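Local coordinates for 5-oxoprolinase subunit A (Thermus thermophilus, PDB 2DFA), which probably catalyses, in complex with PxpB and PxpC, the ATP-driven cleavage of 5-oxoproline to L-glutamate, at residues 22-25 and 26-30; 43-46 and 47-51; 76-80 and 81-85; 126-129 and 130-134. One frame throughout, in Å; residues are numbered along the deposited sequence.

Interaction 1: 22-25 and 26-30; sequences REIF and PLVSS
The flat carbonyl group of Ile24 takes two hydrogen bonds, one from over its plane and one from beyond its oxygen. Leu27 N donates to Ile24 O across 2.9 Å from above the plane, 47° out of it. Val28 N reaches the same oxygen almost head-on, through a longer, more bent bond of 3.3 Å. The pyrrolidine ring of Pro26 turns two carbons to helix carbonyls, CD lying 3.2 Å from Arg22 O and CG 3.3 Å from Glu23 O. The Phe25 phenyl ring leads off to Leu51 and Ala52 of helix 42-54, and only its CB stays by the proline, 3.5 Å from Pro26 CD. The doubly used carbonyl closes the turn by which the short helix 21-24 gives way to the chain entering strand 30-34 of the curled parallel sheet. Lacking an N-H, Pro26 cannot donate to Arg22 O as the helical pattern would require, and its CD sits near that oxygen instead. With CG1 beside the backbone N (chi1 -68°), Ile24 has CG2 anti to that N, which brings this methyl to 3.7 Å from Val28 CG1; the two branched side chains cross obliquely. Both also touch Ala7 of strand 2-9, while Ile24 and Leu27 reach Ala233 of helix 229-241. Farther along, Ser29 OG and Ser30 OG are each hydrogen-bonded to Asp4 OD2 of strand 2-9, the neighbour of strand 30-34 in the sheet.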
ATOM      1  N   ARG A  22     -18.820 -15.723   8.959  1.00 44.78           N
ATOM      2  CA  ARG A  22     -19.723 -16.858   8.777  1.00 48.33           C
ATOM      3  C   ARG A  22     -20.536 -17.175  10.033  1.00 47.91           C
ATOM      4  O   ARG A  22     -21.709 -17.533   9.950  1.00 48.18           O
ATOM      5  CB  ARG A  22     -18.926 -18.096   8.365  1.00 51.82           C
ATOM      6  CG  ARG A  22     -18.187 -17.951   7.047  1.00 57.56           C
ATOM      7  CD  ARG A  22     -16.922 -18.790   7.062  1.00 62.03           C
ATOM      8  NE  ARG A  22     -16.039 -18.385   8.155  1.00 66.19           N
ATOM      9  CZ  ARG A  22     -14.882 -18.973   8.443  1.00 67.58           C
ATOM     10  NH1 ARG A  22     -14.456 -20.001   7.720  1.00 67.90           N
ATOM     11  NH2 ARG A  22     -14.150 -18.531   9.457  1.00 68.31           N
ATOM     12  N   GLU A  23     -19.909 -17.039  11.196  1.00 48.24           N
ATOM     13  CA  GLU A  23     -20.578 -17.325  12.459  1.00 49.13           C
ATOM     14  C   GLU A  23     -21.402 -16.153  12.980  1.00 47.87           C
ATOM     15  O   GLU A  23     -22.435 -16.348  13.629  1.00 46.56           O
ATOM     16  CB  GLU A  23     -19.547 -17.723  13.516  1.00 51.51           C
ATOM     17  CG  GLU A  23     -18.750 -18.983  13.192  1.00 56.84           C
ATOM     18  CD  GLU A  23     -17.886 -18.836  11.948  1.00 60.99           C
ATOM     19  OE1 GLU A  23     -17.087 -17.876  11.883  1.00 62.39           O
ATOM     20  OE2 GLU A  23     -18.004 -19.687  11.038  1.00 63.60           O
ATOM     21  N   ILE A  24     -20.954 -14.938  12.683  1.00 45.49           N
ATOM     22  CA  ILE A  24     -21.633 -13.734  13.151  1.00 43.46           C
ATOM     23  C   ILE A  24     -22.853 -13.285  12.344  1.00 42.50           C
ATOM     24  O   ILE A  24     -23.853 -12.868  12.921  1.00 41.78           O
ATOM     25  CB  ILE A  24     -20.638 -12.545  13.235  1.00 43.67           C
ATOM     26  CG1 ILE A  24     -19.610 -12.795  14.339  1.00 44.48           C
ATOM     27  CG2 ILE A  24     -21.390 -11.246  13.497  1.00 43.86           C
ATOM     28  CD1 ILE A  24     -20.176 -12.704  15.745  1.00 46.36           C
ATOM     29  N   PHE A  25     -22.777 -13.364  11.020  1.00 43.42           N
ATOM     30  CA  PHE A  25     -23.887 -12.924  10.173  1.00 44.42           C
ATOM     31  C   PHE A  25     -25.258 -13.511  10.492  1.00 45.46           C
ATOM     32  O   PHE A  25     -26.267 -12.811  10.420  1.00 44.40           O
ATOM     33  CB  PHE A  25     -23.557 -13.173   8.702  1.00 47.02           C
ATOM     34  CG  PHE A  25     -22.711 -12.097   8.082  1.00 48.74           C
ATOM     35  CD1 PHE A  25     -21.546 -11.665   8.708  1.00 51.81           C
ATOM     36  CD2 PHE A  25     -23.068 -11.525   6.867  1.00 49.45           C
ATOM     37  CE1 PHE A  25     -20.750 -10.677   8.128  1.00 52.45           C
ATOM     38  CE2 PHE A  25     -22.275 -10.536   6.279  1.00 50.77           C
ATOM     39  CZ  PHE A  25     -21.116 -10.114   6.910  1.00 48.92           C
ATOM     40  N   PRO A  26     -25.324 -14.803  10.841  1.00 45.88           N
ATOM     41  CA  PRO A  26     -26.641 -15.368  11.148  1.00 47.49           C
ATOM     42  C   PRO A  26     -27.214 -14.883  12.485  1.00 48.03           C
ATOM     43  O   PRO A  26     -28.359 -15.186  12.823  1.00 48.40           O
ATOM     44  CB  PRO A  26     -26.378 -16.872  11.134  1.00 47.62           C
ATOM     45  CG  PRO A  26     -24.971 -16.963  11.643  1.00 47.96           C
ATOM     46  CD  PRO A  26     -24.277 -15.840  10.895  1.00 46.60           C
ATOM     47  N   LEU A  27     -26.422 -14.115  13.229  1.00 46.77           N
ATOM     48  CA  LEU A  27     -26.847 -13.612  14.531  1.00 45.47           C
ATOM     49  C   LEU A  27     -27.196 -12.123  14.573  1.00 44.49           C
ATOM     50  O   LEU A  27     -27.969 -11.687  15.429  1.00 44.41           O
ATOM     51  CB  LEU A  27     -25.751 -13.881  15.563  1.00 45.90           C
ATOM     52  CG  LEU A  27     -25.203 -15.307  15.656  1.00 47.76           C
ATOM     53  CD1 LEU A  27     -24.008 -15.329  16.596  1.00 47.67           C
ATOM     54  CD2 LEU A  27     -26.294 -16.253  16.138  1.00 47.14           C
ATOM     55  N   VAL A  28     -26.631 -11.338  13.660  1.00 41.91           N
ATOM     56  CA  VAL A  28     -26.881  -9.897  13.663  1.00 40.10           C
ATOM     57  C   VAL A  28     -27.886  -9.442  12.618  1.00 38.95           C
ATOM     58  O   VAL A  28     -28.185 -10.176  11.677  1.00 41.09           O
ATOM     59  CB  VAL A  28     -25.560  -9.118  13.449  1.00 41.63           C
ATOM     60  CG1 VAL A  28     -24.551  -9.507  14.519  1.00 41.60           C
ATOM     61  CG2 VAL A  28     -24.996  -9.412  12.073  1.00 40.27           C
ATOM     62  N   SER A  29     -28.413  -8.233  12.785  1.00 36.98           N
ATOM     63  CA  SER A  29     -29.361  -7.696  11.820  1.00 36.23           C
ATOM     64  C   SER A  29     -28.682  -6.699  10.882  1.00 35.36           C
ATOM     65  O   SER A  29     -29.182  -6.439   9.797  1.00 33.48           O
ATOM     66  CB  SER A  29     -30.562  -7.040  12.521  1.00 36.13           C
ATOM     67  OG  SER A  29     -30.161  -6.034  13.434  1.00 38.06           O
ATOM     68  N   SER A  30     -27.543  -6.145  11.299  1.00 35.88           N
ATOM     69  CA  SER A  30     -26.802  -5.201  10.460  1.00 34.71           C
ATOM     70  C   SER A  30     -25.304  -5.461  10.604  1.00 34.13           C
ATOM     71  O   SER A  30     -24.845  -5.941  11.638  1.00 32.82           O
ATOM     72  CB  SER A  30     -27.107  -3.739  10.834  1.00 34.83           C
ATOM     73  OG  SER A  30     -28.428  -3.357  10.485  0.50 36.16           O
TER

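Interaction 2: 43-46 and 47-51; sequences GRIL and EAVRL
Arg44 and Glu47 run side by side and point the same way, joined at their ends by a salt bridge. Arg44 NH1 donates to Glu47 OE1 over 3.2 Å, and the oxygen sits at the edge of the guanidinium, in its plane. It receives the N-H on its syn lone pair, although the carboxylate is turned 48° against the guanidinium. A bend at chi2 (-64°) of Arg44 goes with this, its CD also lying 3.4 Å from Glu47 OE1. One water donates both to Arg44 O, at 2.8 Å, and to Glu47 OE1, tying the carboxylate back to the helix. These residues are one turn apart on helix 42-54, the crossover helix of the beta-alpha-beta unit 30-34, 42-54, 58-62, and Glu47 N to Gly43 O (3.0 Å) is one of its regular backbone bonds. Arg44 NE is hydrogen-bonded to Gly14 O, and an alanine in place of Arg44 would probably leave that carbonyl without this donor and the Glu47 carboxylate without its positive partner, held by the water alone among the bonds described. Leu46 and Arg50 meet differently: Leu46 CD2 lies 3.6 Å above one face of the Arg50 guanidinium, offset toward its rim. Ile45 CG2 and Val49 CG2 are 4.2 Å apart on the buried side, where Leu94 and Leu98 of helix 80-100 cover them. Tyr84 and Tyr89 of the second subunit pack on Leu46 and Ile45.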
ATOM      1  N   GLY A  43     -12.123  -8.299  -3.252  1.00 29.39           N
ATOM      2  CA  GLY A  43     -12.699  -9.634  -3.275  1.00 31.71           C
ATOM      3  C   GLY A  43     -13.377 -10.000  -1.966  1.00 31.06           C
ATOM      4  O   GLY A  43     -14.420 -10.661  -1.959  1.00 30.48           O
ATOM      5  N   ARG A  44     -12.782  -9.577  -0.855  1.00 31.14           N
ATOM      6  CA  ARG A  44     -13.340  -9.849   0.468  1.00 31.28           C
ATOM      7  C   ARG A  44     -14.605  -9.030   0.712  1.00 31.45           C
ATOM      8  O   ARG A  44     -15.509  -9.465   1.428  1.00 29.50           O
ATOM      9  CB  ARG A  44     -12.303  -9.547   1.546  1.00 30.65           C
ATOM     10  CG  ARG A  44     -11.107 -10.476   1.498  1.00 32.78           C
ATOM     11  CD  ARG A  44     -11.507 -11.932   1.781  1.00 35.05           C
ATOM     12  NE  ARG A  44     -10.325 -12.769   1.992  1.00 38.05           N
ATOM     13  CZ  ARG A  44     -10.349 -14.010   2.475  1.00 40.87           C
ATOM     14  NH1 ARG A  44     -11.504 -14.584   2.804  1.00 39.35           N
ATOM     15  NH2 ARG A  44      -9.210 -14.675   2.642  1.00 40.37           N
ATOM     16  N   ILE A  45     -14.669  -7.837   0.128  1.00 29.36           N
ATOM     17  CA  ILE A  45     -15.861  -7.013   0.279  1.00 28.79           C
ATOM     18  C   ILE A  45     -17.000  -7.721  -0.446  1.00 30.30           C
ATOM     19  O   ILE A  45     -18.092  -7.898   0.102  1.00 30.65           O
ATOM     20  CB  ILE A  45     -15.663  -5.603  -0.336  1.00 31.23           C
ATOM     21  CG1 ILE A  45     -14.643  -4.813   0.496  1.00 30.49           C
ATOM     22  CG2 ILE A  45     -16.999  -4.864  -0.401  1.00 29.22           C
ATOM     23  CD1 ILE A  45     -14.339  -3.415  -0.047  1.00 32.47           C
ATOM     24  N   LEU A  46     -16.731  -8.130  -1.683  1.00 29.44           N
ATOM     25  CA  LEU A  46     -17.721  -8.819  -2.499  1.00 31.36           C
ATOM     26  C   LEU A  46     -18.225 -10.061  -1.769  1.00 32.67           C
ATOM     27  O   LEU A  46     -19.427 -10.340  -1.758  1.00 31.28           O
ATOM     28  CB  LEU A  46     -17.110  -9.215  -3.846  1.00 33.03           C
ATOM     29  CG  LEU A  46     -18.041  -9.984  -4.788  1.00 36.39           C
ATOM     30  CD1 LEU A  46     -19.302  -9.167  -5.045  1.00 37.42           C
ATOM     31  CD2 LEU A  46     -17.321 -10.278  -6.087  1.00 38.22           C
ATOM     32  N   GLU A  47     -17.300 -10.792  -1.160  1.00 30.82           N
ATOM     33  CA  GLU A  47     -17.631 -12.000  -0.410  1.00 34.48           C
ATOM     34  C   GLU A  47     -18.545 -11.693   0.785  1.00 34.28           C
ATOM     35  O   GLU A  47     -19.531 -12.404   1.025  1.00 32.75           O
ATOM     36  CB  GLU A  47     -16.343 -12.668   0.087  1.00 35.10           C
ATOM     37  CG  GLU A  47     -16.561 -13.803   1.081  1.00 39.86           C
ATOM     38  CD  GLU A  47     -15.253 -14.392   1.582  1.00 44.69           C
ATOM     39  OE1 GLU A  47     -14.454 -13.654   2.208  1.00 41.57           O
ATOM     40  OE2 GLU A  47     -15.022 -15.595   1.341  1.00 46.87           O
ATOM     41  N   ALA A  48     -18.214 -10.638   1.526  1.00 30.67           N
ATOM     42  CA  ALA A  48     -18.985 -10.240   2.699  1.00 30.86           C
ATOM     43  C   ALA A  48     -20.378  -9.764   2.322  1.00 30.64           C
ATOM     44  O   ALA A  48     -21.347 -10.035   3.031  1.00 30.40           O
ATOM     45  CB  ALA A  48     -18.243  -9.138   3.479  1.00 30.19           C
ATOM     46  N   VAL A  49     -20.475  -9.040   1.214  1.00 29.59           N
ATOM     47  CA  VAL A  49     -21.762  -8.539   0.745  1.00 30.96           C
ATOM     48  C   VAL A  49     -22.642  -9.716   0.334  1.00 32.35           C
ATOM     49  O   VAL A  49     -23.846  -9.741   0.622  1.00 33.10           O
ATOM     50  CB  VAL A  49     -21.578  -7.571  -0.448  1.00 29.27           C
ATOM     51  CG1 VAL A  49     -22.919  -7.275  -1.106  1.00 27.71           C
ATOM     52  CG2 VAL A  49     -20.942  -6.255   0.054  1.00 27.55           C
ATOM     53  N   ARG A  50     -22.044 -10.696  -0.331  1.00 34.19           N
ATOM     54  CA  ARG A  50     -22.799 -11.868  -0.754  1.00 37.54           C
ATOM     55  C   ARG A  50     -23.306 -12.626   0.468  1.00 38.08           C
ATOM     56  O   ARG A  50     -24.457 -13.067   0.501  1.00 37.50           O
ATOM     57  CB  ARG A  50     -21.928 -12.762  -1.645  1.00 37.97           C
ATOM     58  CG  ARG A  50     -21.710 -12.140  -3.024  1.00 41.09           C
ATOM     59  CD  ARG A  50     -20.786 -12.941  -3.933  1.00 44.46           C
ATOM     60  NE  ARG A  50     -20.845 -12.409  -5.297  1.00 46.06           N
ATOM     61  CZ  ARG A  50     -20.021 -12.747  -6.283  1.00 47.91           C
ATOM     62  NH1 ARG A  50     -19.049 -13.628  -6.078  1.00 49.84           N
ATOM     63  NH2 ARG A  50     -20.175 -12.202  -7.482  1.00 50.05           N
ATOM     64  N   LEU A  51     -22.453 -12.755   1.479  1.00 38.91           N
ATOM     65  CA  LEU A  51     -22.822 -13.452   2.710  1.00 39.63           C
ATOM     66  C   LEU A  51     -23.964 -12.736   3.422  1.00 40.26           C
ATOM     67  O   LEU A  51     -24.928 -13.369   3.858  1.00 39.89           O
ATOM     68  CB  LEU A  51     -21.613 -13.549   3.644  1.00 41.21           C
ATOM     69  CG  LEU A  51     -21.769 -14.388   4.917  1.00 44.29           C
ATOM     70  CD1 LEU A  51     -22.010 -15.853   4.547  1.00 45.42           C
ATOM     71  CD2 LEU A  51     -20.510 -14.260   5.766  1.00 44.93           C
TER
HETATM   72  O   HOH W   1     -14.835 -11.410   3.297  1.00 32.53           O

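Interaction 3: 76-80 and 81-85; sequences MALSP and EEVYA
Ser79 and Glu82 join the extended end of the loop to the first turn of helix 80-100. Two residues before the N-cap Ser79, Ala77 centres an inverse gamma turn; Val83 N to Ser79 O (3.0 Å) and Tyr84 N to Pro80 O (2.9 Å) are early helical bonds. Ser79 and Glu82 exchange bonds as a capping box. Glu82 N donates to Ser79 OG over 3.1 Å, an oxygen that a chi1 of 64° sets between the backbone N and the carbonyl carbon. In return Ser79 N gives a straight bond of 2.9 Å to Glu82 OE1, which it meets from above the carboxylate plane. A hydrophobic staple accompanies the box, Leu78 CB lying 3.8 Å from Val83 CG2. Glu82 OE1 also forms a salt bridge with Arg74 of the third subunit, and an alanine in place of Glu82 would probably leave Ser79 N and that arginine without their acceptor. Leu78 packs on the same Arg74 and, within its own chain, on Phe65. From the helix, Val83 reaches Ala127 and Ile128 of helix 122-135, and Tyr84 lies against Ala131 and Ala134 of that helix and Ala100 of the second subunit.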
ATOM      1  N   MET A  76      -4.418   9.232  13.427  1.00 34.63           N
ATOM      2  CA  MET A  76      -3.686   9.838  12.311  1.00 34.53           C
ATOM      3  C   MET A  76      -4.134  11.289  12.158  1.00 35.42           C
ATOM      4  O   MET A  76      -5.330  11.583  12.148  1.00 35.28           O
ATOM      5  CB  MET A  76      -3.952   9.093  10.995  1.00 33.87           C
ATOM      6  CG  MET A  76      -3.324   7.715  10.895  1.00 31.19           C
ATOM      7  SD  MET A  76      -3.475   7.000   9.255  1.00 32.74           S
ATOM      8  CE  MET A  76      -2.262   7.992   8.323  1.00 34.72           C
ATOM      9  N   ALA A  77      -3.171  12.193  12.023  1.00 36.38           N
ATOM     10  CA  ALA A  77      -3.478  13.614  11.889  1.00 35.78           C
ATOM     11  C   ALA A  77      -4.019  14.014  10.515  1.00 35.91           C
ATOM     12  O   ALA A  77      -3.399  14.806   9.807  1.00 33.90           O
ATOM     13  CB  ALA A  77      -2.237  14.438  12.221  1.00 36.05           C
ATOM     14  N   LEU A  78      -5.176  13.469  10.136  1.00 35.12           N
ATOM     15  CA  LEU A  78      -5.783  13.815   8.854  1.00 34.28           C
ATOM     16  C   LEU A  78      -6.494  15.161   8.958  1.00 33.46           C
ATOM     17  O   LEU A  78      -7.125  15.459   9.972  1.00 33.17           O
ATOM     18  CB  LEU A  78      -6.812  12.759   8.424  1.00 33.66           C
ATOM     19  CG  LEU A  78      -6.413  11.664   7.430  1.00 32.13           C
ATOM     20  CD1 LEU A  78      -5.301  10.802   8.015  1.00 34.13           C
ATOM     21  CD2 LEU A  78      -7.641  10.805   7.117  1.00 32.26           C
ATOM     22  N   SER A  79      -6.391  15.971   7.911  1.00 33.96           N
ATOM     23  CA  SER A  79      -7.069  17.263   7.897  1.00 32.79           C
ATOM     24  C   SER A  79      -8.538  16.949   7.637  1.00 33.22           C
ATOM     25  O   SER A  79      -8.863  15.874   7.137  1.00 31.62           O
ATOM     26  CB  SER A  79      -6.544  18.140   6.760  1.00 33.49           C
ATOM     27  OG  SER A  79      -6.839  17.560   5.501  1.00 32.07           O
ATOM     28  N   PRO A  80      -9.447  17.875   7.975  1.00 34.08           N
ATOM     29  CA  PRO A  80     -10.854  17.564   7.716  1.00 33.49           C
ATOM     30  C   PRO A  80     -11.106  17.282   6.235  1.00 33.16           C
ATOM     31  O   PRO A  80     -11.944  16.439   5.887  1.00 30.74           O
ATOM     32  CB  PRO A  80     -11.597  18.804   8.242  1.00 35.83           C
ATOM     33  CG  PRO A  80     -10.546  19.888   8.289  1.00 36.24           C
ATOM     34  CD  PRO A  80      -9.305  19.142   8.715  1.00 34.80           C
ATOM     35  N   GLU A  81     -10.363  17.968   5.369  1.00 31.14           N
ATOM     36  CA  GLU A  81     -10.499  17.774   3.926  1.00 31.66           C
ATOM     37  C   GLU A  81     -10.155  16.325   3.570  1.00 30.32           C
ATOM     38  O   GLU A  81     -10.831  15.689   2.763  1.00 29.40           O
ATOM     39  CB  GLU A  81      -9.547  18.706   3.158  1.00 36.63           C
ATOM     40  CG  GLU A  81      -9.860  20.209   3.220  1.00 41.39           C
ATOM     41  CD  GLU A  81      -9.629  20.839   4.590  1.00 44.24           C
ATOM     42  OE1 GLU A  81      -8.736  20.384   5.336  1.00 43.48           O
ATOM     43  OE2 GLU A  81     -10.338  21.814   4.915  1.00 50.14           O
ATOM     44  N   GLU A  82      -9.081  15.816   4.165  1.00 29.16           N
ATOM     45  CA  GLU A  82      -8.653  14.448   3.903  1.00 29.11           C
ATOM     46  C   GLU A  82      -9.668  13.441   4.448  1.00 26.62           C
ATOM     47  O   GLU A  82      -9.935  12.429   3.812  1.00 27.51           O
ATOM     48  CB  GLU A  82      -7.259  14.225   4.508  1.00 31.42           C
ATOM     49  CG  GLU A  82      -6.224  15.154   3.873  1.00 34.56           C
ATOM     50  CD  GLU A  82      -4.876  15.179   4.581  1.00 35.95           C
ATOM     51  OE1 GLU A  82      -4.801  14.898   5.799  1.00 36.65           O
ATOM     52  OE2 GLU A  82      -3.885  15.514   3.906  1.00 42.82           O
ATOM     53  N   VAL A  83     -10.237  13.719   5.616  1.00 25.90           N
ATOM     54  CA  VAL A  83     -11.240  12.818   6.206  1.00 27.92           C
ATOM     55  C   VAL A  83     -12.456  12.721   5.273  1.00 27.91           C
ATOM     56  O   VAL A  83     -12.965  11.629   4.973  1.00 27.09           O
ATOM     57  CB  VAL A  83     -11.695  13.335   7.595  1.00 27.45           C
ATOM     58  CG1 VAL A  83     -12.924  12.553   8.086  1.00 25.65           C
ATOM     59  CG2 VAL A  83     -10.550  13.200   8.592  1.00 26.90           C
ATOM     60  N   TYR A  84     -12.911  13.879   4.818  1.00 27.79           N
ATOM     61  CA  TYR A  84     -14.048  13.972   3.901  1.00 26.80           C
ATOM     62  C   TYR A  84     -13.838  13.144   2.624  1.00 26.59           C
ATOM     63  O   TYR A  84     -14.704  12.354   2.228  1.00 25.09           O
ATOM     64  CB  TYR A  84     -14.264  15.440   3.528  1.00 27.28           C
ATOM     65  CG  TYR A  84     -15.319  15.681   2.475  1.00 28.06           C
ATOM     66  CD1 TYR A  84     -16.676  15.699   2.808  1.00 29.65           C
ATOM     67  CD2 TYR A  84     -14.958  15.920   1.147  1.00 30.21           C
ATOM     68  CE1 TYR A  84     -17.648  15.956   1.840  1.00 29.21           C
ATOM     69  CE2 TYR A  84     -15.921  16.179   0.174  1.00 30.00           C
ATOM     70  CZ  TYR A  84     -17.263  16.201   0.531  1.00 32.57           C
ATOM     71  OH  TYR A  84     -18.215  16.509  -0.417  1.00 31.40           O
ATOM     72  N   ALA A  85     -12.685  13.324   1.984  1.00 25.08           N
ATOM     73  CA  ALA A  85     -12.370  12.607   0.754  1.00 25.58           C
ATOM     74  C   ALA A  85     -12.219  11.102   0.978  1.00 26.37           C
ATOM     75  O   ALA A  85     -12.712  10.294   0.188  1.00 25.70           O
ATOM     76  CB  ALA A  85     -11.081  13.172   0.128  1.00 26.81           C
TER

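Interaction 4: 126-129 and 130-134; sequences RAIA and LAVKA
Arg126 and Leu130, one turn apart on helix 122-135, make the closest side-chain contact here, and they make it toward solvent. Leu130 CD1 sits over the centre of one face of the Arg126 guanidinium, 3.4 Å above its plane, with Arg126 CZ and NH2 each 3.5 Å from that methyl. The extended arginine chain brings the flat group there: CG is anti to the backbone N (chi1 171°), the chain stays straight as far as NE, and the turn at chi4 (-82°) swings the guanidinium plane so that a face meets Leu130. The contact is one of van der Waals packing, a methyl laid on the flat face of the cation, and Arg126 CG also comes within 4.0 Å of Leu130 CD1. Arg126 touches a crystal neighbour as well, so its pose in solution may differ. The buried side looks looser when these residues alone are considered. Ile128 CG2 and Val132 CG2 come no nearer than 4.5 Å, both packing on other parts of the fold. Regular backbone bonds such as Val132 N to Ile128 O (3.0 Å) and Lys133 N to Ala129 O (2.9 Å) run through the helix. The chain of Lys133 leads away, and its NZ is hydrogen-bonded to Ala156 O. Helix 80-100 covers the face of Ala127 and Ala131, Val132 packs on Val108 and Leu139, and Ile128 on Leu114 and Ala118 of helix 112-120.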
ATOM      1  N   ARG A 126     -17.489  16.558  11.774  1.00 32.20           N
ATOM      2  CA  ARG A 126     -18.182  17.307  10.731  1.00 32.15           C
ATOM      3  C   ARG A 126     -17.823  16.796   9.338  1.00 29.78           C
ATOM      4  O   ARG A 126     -18.698  16.659   8.481  1.00 30.99           O
ATOM      5  CB  ARG A 126     -17.843  18.799  10.834  1.00 33.53           C
ATOM      6  CG  ARG A 126     -18.344  19.636   9.665  1.00 35.65           C
ATOM      7  CD  ARG A 126     -18.002  21.118   9.841  1.00 37.30           C
ATOM      8  NE  ARG A 126     -18.293  21.893   8.635  1.00 38.64           N
ATOM      9  CZ  ARG A 126     -17.488  21.982   7.577  1.00 39.27           C
ATOM     10  NH1 ARG A 126     -16.322  21.346   7.562  1.00 39.81           N
ATOM     11  NH2 ARG A 126     -17.852  22.708   6.527  1.00 40.67           N
ATOM     12  N   ALA A 127     -16.538  16.516   9.110  1.00 29.19           N
ATOM     13  CA  ALA A 127     -16.086  16.016   7.811  1.00 26.88           C
ATOM     14  C   ALA A 127     -16.759  14.692   7.458  1.00 27.05           C
ATOM     15  O   ALA A 127     -17.159  14.479   6.319  1.00 26.72           O
ATOM     16  CB  ALA A 127     -14.559  15.847   7.803  1.00 26.58           C
ATOM     17  N   ILE A 128     -16.881  13.803   8.436  1.00 26.98           N
ATOM     18  CA  ILE A 128     -17.518  12.516   8.197  1.00 27.99           C
ATOM     19  C   ILE A 128     -18.984  12.742   7.843  1.00 29.05           C
ATOM     20  O   ILE A 128     -19.501  12.194   6.863  1.00 27.15           O
ATOM     21  CB  ILE A 128     -17.448  11.622   9.449  1.00 28.04           C
ATOM     22  CG1 ILE A 128     -15.991  11.262   9.748  1.00 27.20           C
ATOM     23  CG2 ILE A 128     -18.292  10.356   9.233  1.00 30.03           C
ATOM     24  CD1 ILE A 128     -15.804  10.483  11.034  1.00 27.41           C
ATOM     25  N   ALA A 129     -19.646  13.563   8.651  1.00 29.31           N
ATOM     26  CA  ALA A 129     -21.051  13.874   8.449  1.00 29.47           C
ATOM     27  C   ALA A 129     -21.313  14.462   7.064  1.00 30.19           C
ATOM     28  O   ALA A 129     -22.247  14.046   6.380  1.00 30.58           O
ATOM     29  CB  ALA A 129     -21.525  14.837   9.536  1.00 28.42           C
ATOM     30  N   LEU A 130     -20.494  15.423   6.642  1.00 29.79           N
ATOM     31  CA  LEU A 130     -20.683  16.032   5.328  1.00 30.14           C
ATOM     32  C   LEU A 130     -20.426  15.063   4.179  1.00 29.90           C
ATOM     33  O   LEU A 130     -21.104  15.120   3.155  1.00 29.34           O
ATOM     34  CB  LEU A 130     -19.808  17.282   5.184  1.00 31.34           C
ATOM     35  CG  LEU A 130     -20.245  18.424   6.117  1.00 35.46           C
ATOM     36  CD1 LEU A 130     -19.399  19.668   5.853  1.00 35.92           C
ATOM     37  CD2 LEU A 130     -21.732  18.728   5.898  1.00 35.78           C
ATOM     38  N   ALA A 131     -19.451  14.170   4.342  1.00 29.90           N
ATOM     39  CA  ALA A 131     -19.159  13.180   3.304  1.00 29.41           C
ATOM     40  C   ALA A 131     -20.381  12.290   3.122  1.00 29.36           C
ATOM     41  O   ALA A 131     -20.821  12.045   1.998  1.00 29.28           O
ATOM     42  CB  ALA A 131     -17.949  12.322   3.700  1.00 30.30           C
ATOM     43  N   VAL A 132     -20.918  11.800   4.233  1.00 28.56           N
ATOM     44  CA  VAL A 132     -22.104  10.944   4.191  1.00 29.75           C
ATOM     45  C   VAL A 132     -23.282  11.697   3.579  1.00 30.31           C
ATOM     46  O   VAL A 132     -24.006  11.157   2.742  1.00 31.35           O
ATOM     47  CB  VAL A 132     -22.506  10.473   5.604  1.00 30.15           C
ATOM     48  CG1 VAL A 132     -23.868   9.763   5.561  1.00 31.65           C
ATOM     49  CG2 VAL A 132     -21.441   9.536   6.156  1.00 30.06           C
ATOM     50  N   LYS A 133     -23.469  12.946   3.999  1.00 30.79           N
ATOM     51  CA  LYS A 133     -24.575  13.757   3.492  1.00 32.01           C
ATOM     52  C   LYS A 133     -24.440  14.031   1.996  1.00 32.33           C
ATOM     53  O   LYS A 133     -25.429  13.998   1.262  1.00 33.28           O
ATOM     54  CB  LYS A 133     -24.656  15.091   4.246  1.00 31.13           C
ATOM     55  CG  LYS A 133     -25.882  15.927   3.867  1.00 33.49           C
ATOM     56  CD  LYS A 133     -25.909  17.266   4.586  1.00 33.73           C
ATOM     57  CE  LYS A 133     -27.239  17.990   4.357  1.00 36.17           C
ATOM     58  NZ  LYS A 133     -27.308  19.259   5.130  1.00 36.81           N
ATOM     59  N   ALA A 134     -23.217  14.303   1.551  1.00 31.36           N
ATOM     60  CA  ALA A 134     -22.957  14.584   0.142  1.00 32.04           C
ATOM     61  C   ALA A 134     -23.246  13.372  -0.741  1.00 33.24           C
ATOM     62  O   ALA A 134     -23.646  13.522  -1.896  1.00 31.66           O
ATOM     63  CB  ALA A 134     -21.496  15.035  -0.047  1.00 34.07           C
TER

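Overall arrangement
The four contacts form two touching pairs. Interactions 1 and 2 have centres about 14 Å apart and meet where the Phe25 ring lies on helix 42-54, its CE2 3.4 Å from Ala48 O. Interactions 3 and 4, about 12 Å between centres, join helices 80-100 and 122-135, with Pro80 O 3.3 Å from Ala127 CB. Interactions 1 and 3 lie on opposite sides of the chain's centre, their nearest atoms about 22 Å apart. Interactions 2 and 3, and interaction 4 through Ala134, touch the second subunit. Asp8, His62 and His111 turn donor atoms to one vacant point, possibly a metal site; Ile24 of interaction 1 lies near these residues without touching them.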